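PrgA (Enterococcus faecalis, PDB 6Z9K) provides surface exclusion that protects against unwanted conjugation, extending far outside the cell, and includes this magnesium-binding CAP domain, whose own role is possibly protease-like. Local coordinates at residues Q95-D100 against K194-V199; K104-I109 against G198-G203; K135-M140 against K219-D224; Y142-G147 against H213-G218. All blocks are in the same frame, centred on the assembly; numbering follows the deposited sequence. Where two conformers were deposited one is given.

All four contacts tie residues 95-147 of this CAP domain to residues 194-224. Along the chain the first segments run 95-100, 104-109, 135-140 and 142-147, with partners 194-199, 198-203, 219-224 and 213-218, so contact 4 is nested inside the loop closed by contact 3. Contacts 1 and 2 share Gly198 and Val199 on strand 196-202, their centres about 13 Å apart. Contacts 1, 2 and 4 meet at the three-stranded antiparallel sheet, where 196-202 and 144-148 flank 211-217; the centre of contact 4 is about 10 Å from those of contacts 1 and 2. Contact 3, about 13 Å from contact 4 centre to centre, joins the surface loops after helix 122-132 and strand 211-217.

Contact 1. Residues Q95-D100 against K194-V199; sequences QLSVSD and KTALGV
The peptide carbonyl of Thr195 is the flat group round which Ser97 gathers: the backbone N of Ser97 lies above its plane, 45° out, at 2.8 Å from Thr195 O. In the conformer considered, one of two deposited, Ser97 OG lies nearer that plane and donates to the same Thr195 O, also at 2.8 Å. A chi1 of 65° sets OG between the serine's own N and carbonyl carbon and permits this double grip. A water adds a third donor at 3.0 Å from Thr195 O and also donates to Gln95 O. The return bond runs from Leu197 N to Ser97 O at 2.9 Å and completes the single bridge of Ser97 with Ala196. Leu96 divides its methyls between Lys194 and Leu197: Leu96 CD2 meets Lys194 CB at 3.6 Å, while Leu96 CD1 meets Leu197 CD1 at 3.9 Å, the two leucines crossing at a slant. The backbones of Thr195 and Ala196 both pair with Tyr217, which makes a classic beta bulge. Val98 bonds the backbone of Glu232, so strand 97-98 also pairs with strand 232-233. With two donors from Ser97 and one from a water, Thr195 O is well satisfied where the short strand 97-98 joins the sheet edge.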
loop_
_atom_site.group_PDB
_atom_site.type_symbol
_atom_site.label_atom_id
_atom_site.label_comp_id
_atom_site.label_asym_id
_atom_site.label_seq_id
_atom_site.Cartn_x
_atom_site.Cartn_y
_atom_site.Cartn_z
ATOM N N GLN A 95 -6.348 -2.634 -12.720
ATOM C CA GLN A 95 -6.157 -1.352 -12.010
ATOM C C GLN A 95 -7.074 -1.327 -10.793
ATOM O O GLN A 95 -8.170 -1.869 -10.868
ATOM C CB GLN A 95 -6.507 -0.198 -12.938
ATOM C CG GLN A 95 -5.573 -0.085 -14.118
ATOM C CD GLN A 95 -4.182 0.158 -13.624
ATOM O OE1 GLN A 95 -3.421 -0.797 -13.447
ATOM N NE2 GLN A 95 -3.875 1.417 -13.356
ATOM N N LEU A 96 -6.633 -0.735 -9.708
ATOM C CA LEU A 96 -7.377 -0.753 -8.427
ATOM C C LEU A 96 -8.153 0.538 -8.264
ATOM O O LEU A 96 -7.665 1.595 -8.605
ATOM C CB LEU A 96 -6.406 -0.966 -7.266
ATOM C CG LEU A 96 -5.408 -2.110 -7.460
ATOM C CD1 LEU A 96 -4.323 -2.101 -6.424
ATOM C CD2 LEU A 96 -6.075 -3.464 -7.453
ATOM N N SER A 97 -9.342 0.409 -7.691
ATOM C CA SER A 97 -10.214 1.518 -7.284
ATOM C C SER A 97 -9.955 1.824 -5.821
ATOM O O SER A 97 -9.429 0.936 -5.124
ATOM C CB SER A 97 -11.657 1.185 -7.517
ATOM O OG SER A 97 -12.097 0.107 -6.708
ATOM N N VAL A 98 -10.342 3.033 -5.415
ATOM C CA VAL A 98 -10.585 3.422 -4.018
ATOM C C VAL A 98 -12.070 3.724 -3.899
ATOM O O VAL A 98 -12.617 4.435 -4.732
ATOM C CB VAL A 98 -9.715 4.616 -3.646
ATOM C CG1 VAL A 98 -10.059 5.092 -2.251
ATOM C CG2 VAL A 98 -8.257 4.228 -3.737
ATOM N N SER A 99 -12.711 3.170 -2.883
ATOM C CA SER A 99 -14.151 3.403 -2.636
ATOM C C SER A 99 -14.410 3.646 -1.167
ATOM O O SER A 99 -13.560 3.306 -0.354
ATOM C CB SER A 99 -14.929 2.215 -3.128
ATOM O OG SER A 99 -14.507 1.068 -2.457
ATOM N N ASP A 100 -15.578 4.162 -0.818
ATOM C CA ASP A 100 -16.001 4.200 0.607
ATOM C C ASP A 100 -15.915 2.778 1.169
ATOM O O ASP A 100 -15.491 2.620 2.301
ATOM C CB ASP A 100 -17.390 4.806 0.707
ATOM C CG ASP A 100 -17.395 6.154 0.011
ATOM O OD1 ASP A 100 -16.538 6.979 0.385
ATOM O OD2 ASP A 100 -18.130 6.298 -0.996
ATOM N N LYS A 194 -7.323 -8.236 -8.810
ATOM C CA LYS A 194 -7.702 -7.280 -7.749
ATOM C C LYS A 194 -8.309 -6.021 -8.348
ATOM O O LYS A 194 -7.939 -5.583 -9.457
ATOM C CB LYS A 194 -6.522 -6.991 -6.844
ATOM C CG LYS A 194 -6.219 -8.118 -5.880
ATOM C CD LYS A 194 -5.118 -7.734 -4.919
ATOM C CE LYS A 194 -4.876 -8.789 -3.873
ATOM N NZ LYS A 194 -3.813 -8.378 -2.931
ATOM N N THR A 195 -9.275 -5.460 -7.676
ATOM C CA THR A 195 -10.003 -4.298 -8.203
ATOM C C THR A 195 -10.104 -3.185 -7.183
ATOM O O THR A 195 -10.600 -2.128 -7.582
ATOM C CB THR A 195 -11.415 -4.710 -8.645
ATOM O OG1 THR A 195 -12.178 -5.138 -7.531
ATOM C CG2 THR A 195 -11.328 -5.752 -9.734
ATOM N N ALA A 196 -9.662 -3.366 -5.917
ATOM C CA ALA A 196 -9.933 -2.339 -4.897
ATOM C C ALA A 196 -8.829 -2.334 -3.852
ATOM O O ALA A 196 -8.204 -3.388 -3.610
ATOM C CB ALA A 196 -11.273 -2.593 -4.239
ATOM N N LEU A 197 -8.557 -1.166 -3.313
ATOM C CA LEU A 197 -7.534 -1.009 -2.251
ATOM C C LEU A 197 -8.018 0.037 -1.259
ATOM O O LEU A 197 -8.603 1.042 -1.632
ATOM C CB LEU A 197 -6.199 -0.625 -2.901
ATOM C CG LEU A 197 -4.998 -0.658 -1.961
ATOM C CD1 LEU A 197 -3.738 -0.941 -2.745
ATOM C CD2 LEU A 197 -4.821 0.654 -1.226
ATOM N N GLY A 198 -7.682 -0.197 0.010
ATOM C CA GLY A 198 -7.847 0.788 1.084
ATOM C C GLY A 198 -6.594 0.753 1.946
ATOM O O GLY A 198 -6.082 -0.364 2.186
ATOM N N VAL A 199 -6.176 1.884 2.485
ATOM C CA VAL A 199 -5.006 1.968 3.405
ATOM C C VAL A 199 -5.466 2.476 4.755
ATOM O O VAL A 199 -6.116 3.508 4.822
ATOM C CB VAL A 199 -3.892 2.875 2.834
ATOM C CG1 VAL A 199 -2.697 2.917 3.776
ATOM C CG2 VAL A 199 -3.489 2.420 1.436
HETATM O O HOH W 1 -11.040 -1.280 -10.418
#

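Contact 2. Residues K104-I109 against G198-G203; sequences KFAWDI and GVSLSG
Trp107 lays one face of its indole over Ser200, and this pair is part of how helix 100-112 covers strand 196-202 in the alpha-beta-alpha sandwich of the CAP fold. The helix and strand segments run in nearly the same N-to-C direction, 25° apart, with their axes 6.7 Å apart at closest approach. Ser200 CB makes a CH-pi contact, 3.6 Å from the centroid of the five-membered ring of Trp107 and over its face rather than its rim. The benzo end of the indole reaches further along the strand: Trp107 CH2 is 3.8 Å from Leu201 CB, and the two side chains lie alongside each other, pointing the same way. A chi1 of -76° puts Trp107 CG beside its backbone N and swings the ring toward the strand. Ala106, one residue earlier, points directly at the strand, its CB 3.7 Å from Gly198 O; glycine, having no side chain, permits that close approach. Val199 points away from this helix and packs on Leu76 and Thr80 of helix 70-90, so the strand is covered by a helix on each side. Lys73 of helix 70-90 makes a cation-pi contact with Trp107. At the indole edge, in the ring plane, a water accepts from Trp107 NE1 at 3.0 Å and donates to Val199 O. Ser200 OG donates to Ala106 O at 2.8 Å, approaching from above the carbonyl plane, 72° out of it.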
loop_
_atom_site.group_PDB
_atom_site.type_symbol
_atom_site.label_atom_id
_atom_site.label_comp_id
_atom_site.label_asym_id
_atom_site.label_seq_id
_atom_site.Cartn_x
_atom_site.Cartn_y
_atom_site.Cartn_z
ATOM N N LYS A 104 -13.580 1.831 4.345
ATOM C CA LYS A 104 -14.265 1.401 5.594
ATOM C C LYS A 104 -13.726 0.041 5.988
ATOM O O LYS A 104 -13.509 -0.181 7.192
ATOM C CB LYS A 104 -15.791 1.350 5.439
ATOM C CG LYS A 104 -16.537 0.912 6.699
ATOM C CD LYS A 104 -18.012 0.922 6.497
ATOM C CE LYS A 104 -18.794 0.324 7.642
ATOM N NZ LYS A 104 -18.509 -1.121 7.867
ATOM N N PHE A 105 -13.541 -0.859 5.040
ATOM C CA PHE A 105 -13.055 -2.212 5.339
ATOM C C PHE A 105 -11.667 -2.069 5.944
ATOM O O PHE A 105 -11.373 -2.672 7.033
ATOM C CB PHE A 105 -13.074 -3.077 4.084
ATOM C CG PHE A 105 -12.613 -4.496 4.216
ATOM C CD1 PHE A 105 -12.598 -5.201 5.417
ATOM C CD2 PHE A 105 -12.259 -5.157 3.051
ATOM C CE1 PHE A 105 -12.227 -6.526 5.450
ATOM C CE2 PHE A 105 -11.867 -6.473 3.098
ATOM C CZ PHE A 105 -11.843 -7.149 4.284
ATOM N N ALA A 106 -10.788 -1.308 5.285
ATOM C CA ALA A 106 -9.412 -1.159 5.808
ATOM C C ALA A 106 -9.394 -0.595 7.242
ATOM O O ALA A 106 -8.624 -1.089 8.113
ATOM C CB ALA A 106 -8.603 -0.256 4.908
ATOM N N TRP A 107 -10.218 0.429 7.517
ATOM C CA TRP A 107 -10.200 1.092 8.843
ATOM C C TRP A 107 -10.826 0.161 9.887
ATOM O O TRP A 107 -10.413 0.254 11.069
ATOM C CB TRP A 107 -10.793 2.505 8.754
ATOM C CG TRP A 107 -9.776 3.408 8.126
ATOM C CD1 TRP A 107 -9.693 3.746 6.798
ATOM C CD2 TRP A 107 -8.628 4.003 8.763
ATOM N NE1 TRP A 107 -8.605 4.556 6.585
ATOM C CE2 TRP A 107 -7.923 4.711 7.770
ATOM C CE3 TRP A 107 -8.146 4.036 10.075
ATOM C CZ2 TRP A 107 -6.768 5.448 8.063
ATOM C CZ3 TRP A 107 -6.989 4.734 10.351
ATOM C CH2 TRP A 107 -6.326 5.450 9.360
ATOM N N ASP A 108 -11.789 -0.682 9.507
ATOM C CA ASP A 108 -12.303 -1.708 10.436
ATOM C C ASP A 108 -11.169 -2.684 10.797
ATOM O O ASP A 108 -11.027 -3.030 12.009
ATOM C CB ASP A 108 -13.564 -2.361 9.913
ATOM C CG ASP A 108 -14.807 -1.518 10.023
ATOM O OD1 ASP A 108 -14.742 -0.409 10.649
ATOM O OD2 ASP A 108 -15.822 -1.953 9.459
ATOM N N ILE A 109 -10.390 -3.117 9.815
ATOM C CA ILE A 109 -9.248 -4.032 10.132
ATOM C C ILE A 109 -8.340 -3.320 11.133
ATOM O O ILE A 109 -7.882 -3.913 12.085
ATOM C CB ILE A 109 -8.543 -4.518 8.866
ATOM C CG1 ILE A 109 -9.428 -5.469 8.038
ATOM C CG2 ILE A 109 -7.164 -5.117 9.213
ATOM C CD1 ILE A 109 -8.865 -5.894 6.711
ATOM N N GLY A 198 -7.682 -0.197 0.010
ATOM C CA GLY A 198 -7.847 0.788 1.084
ATOM C C GLY A 198 -6.594 0.753 1.946
ATOM O O GLY A 198 -6.082 -0.364 2.186
ATOM N N VAL A 199 -6.176 1.884 2.485
ATOM C CA VAL A 199 -5.006 1.968 3.405
ATOM C C VAL A 199 -5.466 2.476 4.755
ATOM O O VAL A 199 -6.116 3.508 4.822
ATOM C CB VAL A 199 -3.892 2.875 2.834
ATOM C CG1 VAL A 199 -2.697 2.917 3.776
ATOM C CG2 VAL A 199 -3.489 2.420 1.436
ATOM N N SER A 200 -5.084 1.782 5.802
ATOM C CA SER A 200 -5.355 2.285 7.153
ATOM C C SER A 200 -4.078 2.226 7.985
ATOM O O SER A 200 -3.048 1.694 7.558
ATOM C CB SER A 200 -6.451 1.481 7.775
ATOM O OG SER A 200 -6.124 0.094 7.725
ATOM N N LEU A 201 -4.206 2.753 9.186
ATOM C CA LEU A 201 -3.078 2.953 10.123
ATOM C C LEU A 201 -3.566 2.537 11.514
ATOM O O LEU A 201 -4.742 2.756 11.818
ATOM C CB LEU A 201 -2.710 4.440 10.183
ATOM C CG LEU A 201 -2.368 5.128 8.865
ATOM C CD1 LEU A 201 -2.185 6.635 9.097
ATOM C CD2 LEU A 201 -1.152 4.508 8.237
ATOM N N SER A 202 -2.696 1.976 12.334
ATOM C CA SER A 202 -3.088 1.657 13.722
ATOM C C SER A 202 -1.873 1.825 14.632
ATOM O O SER A 202 -0.717 1.751 14.156
ATOM C CB SER A 202 -3.712 0.288 13.837
ATOM O OG SER A 202 -2.811 -0.774 13.607
ATOM N N GLY A 203 -2.185 1.958 15.917
ATOM C CA GLY A 203 -1.110 2.094 16.893
ATOM C C GLY A 203 -1.603 2.865 18.096
ATOM O O GLY A 203 -2.421 3.759 17.919
HETATM O O HOH W 2 -7.885 5.185 3.761
#

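Contact 3. Residues K135-M140 against K219-D224; sequences KEYPGM and KEKLED
Lys135 stretches along the backbone of 219-224, meeting one carbonyl after another. Its CB lies 3.5 Å from Lys221 O, and Lys135 CG comes to 3.3 Å of the same Lys221 O while passing the carboxylate of Glu223, whose OE1 is 3.7 Å from that CG. Further out, Lys135 CD is 3.6 Å from Glu220 O, and Lys135 CE is 3.6 Å from Leu222 O. With Lys135 chi1 at -65° and the chain extended beyond CG, Lys135 NZ reaches Glu220 O at 3.0 Å in a hydrogen bond; a water that NZ also donates to links it to Asp224 OD1. The base of the residue is held as well: Lys135 N donates to Lys221 O at 2.8 Å, an almost straight bond with an angle of 175° at the hydrogen. The bent side chain of Lys221 crosses Tyr137 at about a right angle and brings Lys221 CD to 3.3 Å from Tyr137 OH. Residues 219-221 form a 3-10 turn at the surface of the CAP domain, away from the magnesium site. The contact joins the loop between helix 122-132 and strand 144-148 to the loop that leaves strand 211-217. Tyr143, just before strand 144-148, bonds Lys135 O through its hydroxyl, and Glu223 has a backbone bond to Gly133 just past the helix.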
loop_
_atom_site.group_PDB
_atom_site.type_symbol
_atom_site.label_atom_id
_atom_site.label_comp_id
_atom_site.label_asym_id
_atom_site.label_seq_id
_atom_site.Cartn_x
_atom_site.Cartn_y
_atom_site.Cartn_z
ATOM N N LYS A 135 -15.891 -12.426 2.523
ATOM C CA LYS A 135 -15.686 -13.813 2.935
ATOM C C LYS A 135 -14.635 -13.886 4.033
ATOM O O LYS A 135 -13.661 -13.124 4.017
ATOM C CB LYS A 135 -15.263 -14.665 1.743
ATOM C CG LYS A 135 -16.373 -14.744 0.710
ATOM C CD LYS A 135 -15.907 -15.344 -0.572
ATOM C CE LYS A 135 -17.125 -15.679 -1.399
ATOM N NZ LYS A 135 -16.732 -16.039 -2.773
ATOM N N GLU A 136 -14.872 -14.809 4.968
ATOM C CA GLU A 136 -13.875 -15.097 6.021
ATOM C C GLU A 136 -13.031 -16.305 5.612
ATOM O O GLU A 136 -13.552 -17.275 5.003
ATOM C CB GLU A 136 -14.559 -15.414 7.333
ATOM C CG GLU A 136 -15.335 -14.267 7.910
ATOM C CD GLU A 136 -15.863 -14.625 9.290
ATOM O OE1 GLU A 136 -17.100 -14.819 9.424
ATOM O OE2 GLU A 136 -15.004 -14.664 10.236
ATOM N N TYR A 137 -11.799 -16.332 6.093
ATOM C CA TYR A 137 -10.840 -17.450 5.895
ATOM C C TYR A 137 -10.247 -17.716 7.273
ATOM O O TYR A 137 -9.243 -17.145 7.611
ATOM C CB TYR A 137 -9.798 -17.044 4.867
ATOM C CG TYR A 137 -10.412 -16.659 3.543
ATOM C CD1 TYR A 137 -10.833 -15.371 3.300
ATOM C CD2 TYR A 137 -10.651 -17.604 2.561
ATOM C CE1 TYR A 137 -11.454 -15.000 2.117
ATOM C CE2 TYR A 137 -11.213 -17.247 1.346
ATOM C CZ TYR A 137 -11.654 -15.956 1.127
ATOM O OH TYR A 137 -12.228 -15.685 -0.089
ATOM N N PRO A 138 -10.908 -18.515 8.117
ATOM C CA PRO A 138 -10.505 -18.699 9.525
ATOM C C PRO A 138 -9.019 -19.037 9.662
ATOM O O PRO A 138 -8.542 -19.904 8.953
ATOM C CB PRO A 138 -11.399 -19.870 9.925
ATOM C CG PRO A 138 -12.681 -19.600 9.143
ATOM C CD PRO A 138 -12.127 -19.256 7.772
ATOM N N GLY A 139 -8.306 -18.233 10.441
ATOM C CA GLY A 139 -6.873 -18.436 10.725
ATOM C C GLY A 139 -5.928 -17.911 9.664
ATOM O O GLY A 139 -4.698 -18.006 9.889
ATOM N N MET A 140 -6.454 -17.407 8.547
ATOM C CA MET A 140 -5.660 -17.003 7.383
ATOM C C MET A 140 -5.894 -15.519 7.137
ATOM O O MET A 140 -6.908 -14.928 7.593
ATOM C CB MET A 140 -6.056 -17.780 6.117
ATOM C CG MET A 140 -6.210 -19.245 6.334
ATOM S SD MET A 140 -4.631 -19.999 6.678
ATOM C CE MET A 140 -3.801 -19.855 5.101
ATOM N N LYS A 219 -13.580 -8.661 -6.558
ATOM C CA LYS A 219 -15.014 -8.779 -6.209
ATOM C C LYS A 219 -15.326 -10.215 -5.798
ATOM O O LYS A 219 -16.352 -10.430 -5.111
ATOM C CB LYS A 219 -15.898 -8.269 -7.326
ATOM C CG LYS A 219 -15.995 -9.103 -8.563
ATOM C CD LYS A 219 -16.726 -8.309 -9.689
ATOM C CE LYS A 219 -16.317 -6.851 -9.737
ATOM N NZ LYS A 219 -16.736 -6.149 -10.974
ATOM N N GLU A 220 -14.479 -11.171 -6.142
ATOM C CA GLU A 220 -14.715 -12.595 -5.741
ATOM C C GLU A 220 -14.557 -12.783 -4.228
ATOM O O GLU A 220 -15.008 -13.818 -3.753
ATOM C CB GLU A 220 -13.703 -13.491 -6.428
ATOM C CG GLU A 220 -13.766 -13.370 -7.945
ATOM C CD GLU A 220 -12.995 -12.227 -8.602
ATOM O OE1 GLU A 220 -12.270 -11.485 -7.886
ATOM O OE2 GLU A 220 -13.172 -12.100 -9.841
ATOM N N LYS A 221 -14.022 -11.810 -3.485
ATOM C CA LYS A 221 -13.911 -11.914 -2.013
ATOM C C LYS A 221 -15.194 -11.507 -1.310
ATOM O O LYS A 221 -15.285 -11.693 -0.093
ATOM C CB LYS A 221 -12.778 -11.018 -1.508
ATOM C CG LYS A 221 -11.403 -11.485 -1.906
ATOM C CD LYS A 221 -11.157 -12.855 -1.330
ATOM C CE LYS A 221 -9.732 -13.359 -1.335
ATOM N NZ LYS A 221 -9.306 -13.710 -2.690
ATOM N N LEU A 222 -16.153 -10.916 -1.998
ATOM C CA LEU A 222 -17.415 -10.488 -1.352
ATOM C C LEU A 222 -18.337 -11.689 -1.311
ATOM O O LEU A 222 -18.389 -12.461 -2.302
ATOM C CB LEU A 222 -18.092 -9.357 -2.134
ATOM C CG LEU A 222 -17.455 -7.978 -2.051
ATOM C CD1 LEU A 222 -18.034 -7.106 -3.145
ATOM C CD2 LEU A 222 -17.690 -7.337 -0.699
ATOM N N GLU A 223 -19.132 -11.797 -0.249
ATOM C CA GLU A 223 -20.229 -12.787 -0.272
ATOM C C GLU A 223 -21.186 -12.442 -1.422
ATOM O O GLU A 223 -21.220 -11.310 -1.847
ATOM C CB GLU A 223 -21.003 -12.782 1.047
ATOM C CG GLU A 223 -20.137 -13.092 2.217
ATOM C CD GLU A 223 -19.777 -14.556 2.397
ATOM O OE1 GLU A 223 -19.982 -15.333 1.431
ATOM O OE2 GLU A 223 -19.263 -14.928 3.519
ATOM N N ASP A 224 -21.922 -13.413 -1.934
ATOM C CA ASP A 224 -22.759 -13.223 -3.150
ATOM C C ASP A 224 -23.811 -12.101 -2.993
ATOM O O ASP A 224 -24.112 -11.407 -3.991
ATOM C CB ASP A 224 -23.474 -14.509 -3.518
ATOM C CG ASP A 224 -22.553 -15.627 -4.012
ATOM O OD1 ASP A 224 -21.412 -15.338 -4.423
ATOM O OD2 ASP A 224 -23.013 -16.754 -4.011
HETATM O O HOH W 3 -19.264 -16.923 -3.768
HETATM O O HOH W 4 -17.109 -16.594 4.314
#

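Contact 4. Residues Y142-G147 against H213-G218; sequences YYENLG and HIISYG
The His213-Glu144 pair, on two antiparallel strands of the central sheet, probably lines the conserved cavity of the CAP fold; Leu146, on the same strand as Glu144, belongs with His185 to the magnesium site. His213 ND1 donates to Glu144 OE2 at 2.7 Å, with 175° at the hydrogen. The oxygen sits in the imidazole plane, yet the donor comes from above the carboxylate plane, 51° out of it. Glu144 CG, anti to the backbone N (chi1 175°), starts an extended chain that carries OE2 to the ring. Glu144 also bonds His120, and His213 NE2 bonds Ser202; His120, Glu144 and His213 recall the conserved histidines and glutamates of CAP cavities. Leu146 CD1 sits over one imidazole face, displaced toward the rim, 3.8 Å from the His213 ring centroid. Separately, Glu144 CB lies 3.6 Å from Ile215 CD1. Asn145-Ile214 is the hydrogen-bonded pair, with Asn145 N to Ile214 O at 2.8 Å and the reciprocal bond; Glu144-Ile215 and Leu146-His213 are the non-hydrogen-bonded pairs beside it, and Ser216 N bonds Tyr143 O. Asn145 ND2 bonds Ser188 OG, and Lys194 NZ bonds Ser216 OG. A water accepts from Asn145 ND2, donates to Ile214 O, and lies 2.6 Å from Ser216 OG.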
loop_
_atom_site.group_PDB
_atom_site.type_symbol
_atom_site.label_atom_id
_atom_site.label_comp_id
_atom_site.label_asym_id
_atom_site.label_seq_id
_atom_site.Cartn_x
_atom_site.Cartn_y
_atom_site.Cartn_z
ATOM N N TYR A 142 -5.996 -13.260 3.625
ATOM C CA TYR A 142 -5.849 -12.990 2.180
ATOM C C TYR A 142 -6.279 -11.568 1.862
ATOM O O TYR A 142 -6.582 -11.320 0.698
ATOM C CB TYR A 142 -6.695 -13.907 1.305
ATOM C CG TYR A 142 -6.406 -15.357 1.535
ATOM C CD1 TYR A 142 -5.096 -15.804 1.686
ATOM C CD2 TYR A 142 -7.439 -16.260 1.588
ATOM C CE1 TYR A 142 -4.827 -17.148 1.941
ATOM C CE2 TYR A 142 -7.174 -17.616 1.754
ATOM C CZ TYR A 142 -5.876 -18.043 1.988
ATOM O OH TYR A 142 -5.627 -19.381 2.216
ATOM N N TYR A 143 -6.214 -10.634 2.795
ATOM C CA TYR A 143 -6.655 -9.252 2.549
ATOM C C TYR A 143 -5.544 -8.224 2.778
ATOM O O TYR A 143 -5.619 -7.170 2.177
ATOM C CB TYR A 143 -7.825 -8.924 3.475
ATOM C CG TYR A 143 -9.101 -9.631 3.111
ATOM C CD1 TYR A 143 -9.792 -9.307 1.967
ATOM C CD2 TYR A 143 -9.620 -10.649 3.927
ATOM C CE1 TYR A 143 -10.960 -9.945 1.613
ATOM C CE2 TYR A 143 -10.806 -11.279 3.598
ATOM C CZ TYR A 143 -11.491 -10.917 2.449
ATOM O OH TYR A 143 -12.657 -11.528 2.113
ATOM N N GLU A 144 -4.610 -8.506 3.707
ATOM C CA GLU A 144 -3.706 -7.475 4.240
ATOM C C GLU A 144 -2.238 -7.689 3.868
ATOM O O GLU A 144 -1.698 -8.805 4.005
ATOM C CB GLU A 144 -3.878 -7.453 5.769
ATOM C CG GLU A 144 -2.920 -6.523 6.484
ATOM C CD GLU A 144 -3.180 -6.499 7.983
ATOM O OE1 GLU A 144 -2.616 -7.339 8.682
ATOM O OE2 GLU A 144 -4.026 -5.672 8.362
ATOM N N ASN A 145 -1.577 -6.604 3.472
ATOM C CA ASN A 145 -0.100 -6.450 3.470
ATOM C C ASN A 145 0.206 -5.415 4.557
ATOM O O ASN A 145 -0.286 -4.312 4.495
ATOM C CB ASN A 145 0.395 -6.094 2.070
ATOM C CG ASN A 145 0.258 -7.263 1.126
ATOM O OD1 ASN A 145 1.059 -8.209 1.185
ATOM N ND2 ASN A 145 -0.750 -7.224 0.251
ATOM N N LEU A 146 0.999 -5.807 5.537
ATOM C CA LEU A 146 1.199 -5.002 6.748
ATOM C C LEU A 146 2.640 -4.494 6.799
ATOM O O LEU A 146 3.549 -5.280 6.657
ATOM C CB LEU A 146 0.874 -5.910 7.944
ATOM C CG LEU A 146 0.895 -5.337 9.336
ATOM C CD1 LEU A 146 -0.132 -4.233 9.496
ATOM C CD2 LEU A 146 0.651 -6.467 10.327
ATOM N N GLY A 147 2.793 -3.207 7.001
ATOM C CA GLY A 147 4.104 -2.585 7.227
ATOM C C GLY A 147 4.246 -2.104 8.634
ATOM O O GLY A 147 3.540 -1.207 9.006
ATOM N N HIS A 213 -1.622 -0.651 7.115
ATOM C CA HIS A 213 -2.416 -1.799 6.618
ATOM C C HIS A 213 -2.823 -1.504 5.168
ATOM O O HIS A 213 -3.619 -0.591 4.957
ATOM C CB HIS A 213 -3.697 -2.001 7.472
ATOM C CG HIS A 213 -3.499 -2.120 8.955
ATOM N ND1 HIS A 213 -3.596 -3.337 9.619
ATOM C CD2 HIS A 213 -3.291 -1.191 9.921
ATOM C CE1 HIS A 213 -3.391 -3.139 10.923
ATOM N NE2 HIS A 213 -3.211 -1.837 11.130
ATOM N N ILE A 214 -2.267 -2.252 4.226
ATOM C CA ILE A 214 -2.709 -2.181 2.818
ATOM C C ILE A 214 -3.670 -3.344 2.585
ATOM O O ILE A 214 -3.287 -4.487 2.655
ATOM C CB ILE A 214 -1.502 -2.178 1.859
ATOM C CG1 ILE A 214 -0.606 -0.960 2.111
ATOM C CG2 ILE A 214 -2.026 -2.245 0.413
ATOM C CD1 ILE A 214 0.584 -0.811 1.134
ATOM N N ILE A 215 -4.937 -3.000 2.376
ATOM C CA ILE A 215 -6.069 -3.940 2.210
ATOM C C ILE A 215 -6.470 -3.952 0.725
ATOM O O ILE A 215 -6.730 -2.894 0.173
ATOM C CB ILE A 215 -7.219 -3.567 3.156
ATOM C CG1 ILE A 215 -6.737 -3.421 4.615
ATOM C CG2 ILE A 215 -8.309 -4.606 2.973
ATOM C CD1 ILE A 215 -5.951 -4.560 5.132
ATOM N N SER A 216 -6.400 -5.092 0.067
ATOM C CA SER A 216 -6.743 -5.131 -1.386
ATOM C C SER A 216 -7.376 -6.464 -1.740
ATOM O O SER A 216 -7.180 -7.462 -1.036
ATOM C CB SER A 216 -5.523 -4.836 -2.214
ATOM O OG SER A 216 -4.482 -5.760 -1.974
ATOM N N TYR A 217 -8.212 -6.475 -2.773
ATOM C CA TYR A 217 -9.037 -7.652 -3.097
ATOM C C TYR A 217 -9.702 -7.411 -4.446
ATOM O O TYR A 217 -9.704 -6.256 -4.963
ATOM C CB TYR A 217 -10.115 -7.849 -2.005
ATOM C CG TYR A 217 -10.916 -6.598 -1.749
ATOM C CD1 TYR A 217 -12.025 -6.235 -2.520
ATOM C CD2 TYR A 217 -10.542 -5.731 -0.705
ATOM C CE1 TYR A 217 -12.706 -5.040 -2.302
ATOM C CE2 TYR A 217 -11.189 -4.518 -0.526
ATOM C CZ TYR A 217 -12.304 -4.189 -1.279
ATOM O OH TYR A 217 -13.003 -3.016 -1.109
ATOM N N GLY A 218 -10.284 -8.486 -4.956
ATOM C CA GLY A 218 -11.238 -8.443 -6.048
ATOM C C GLY A 218 -12.658 -8.762 -5.631
ATOM O O GLY A 218 -12.893 -9.064 -4.466
HETATM O O HOH W 5 -7.744 -10.307 -1.287
HETATM O O HOH W 6 -3.323 -6.055 0.340
#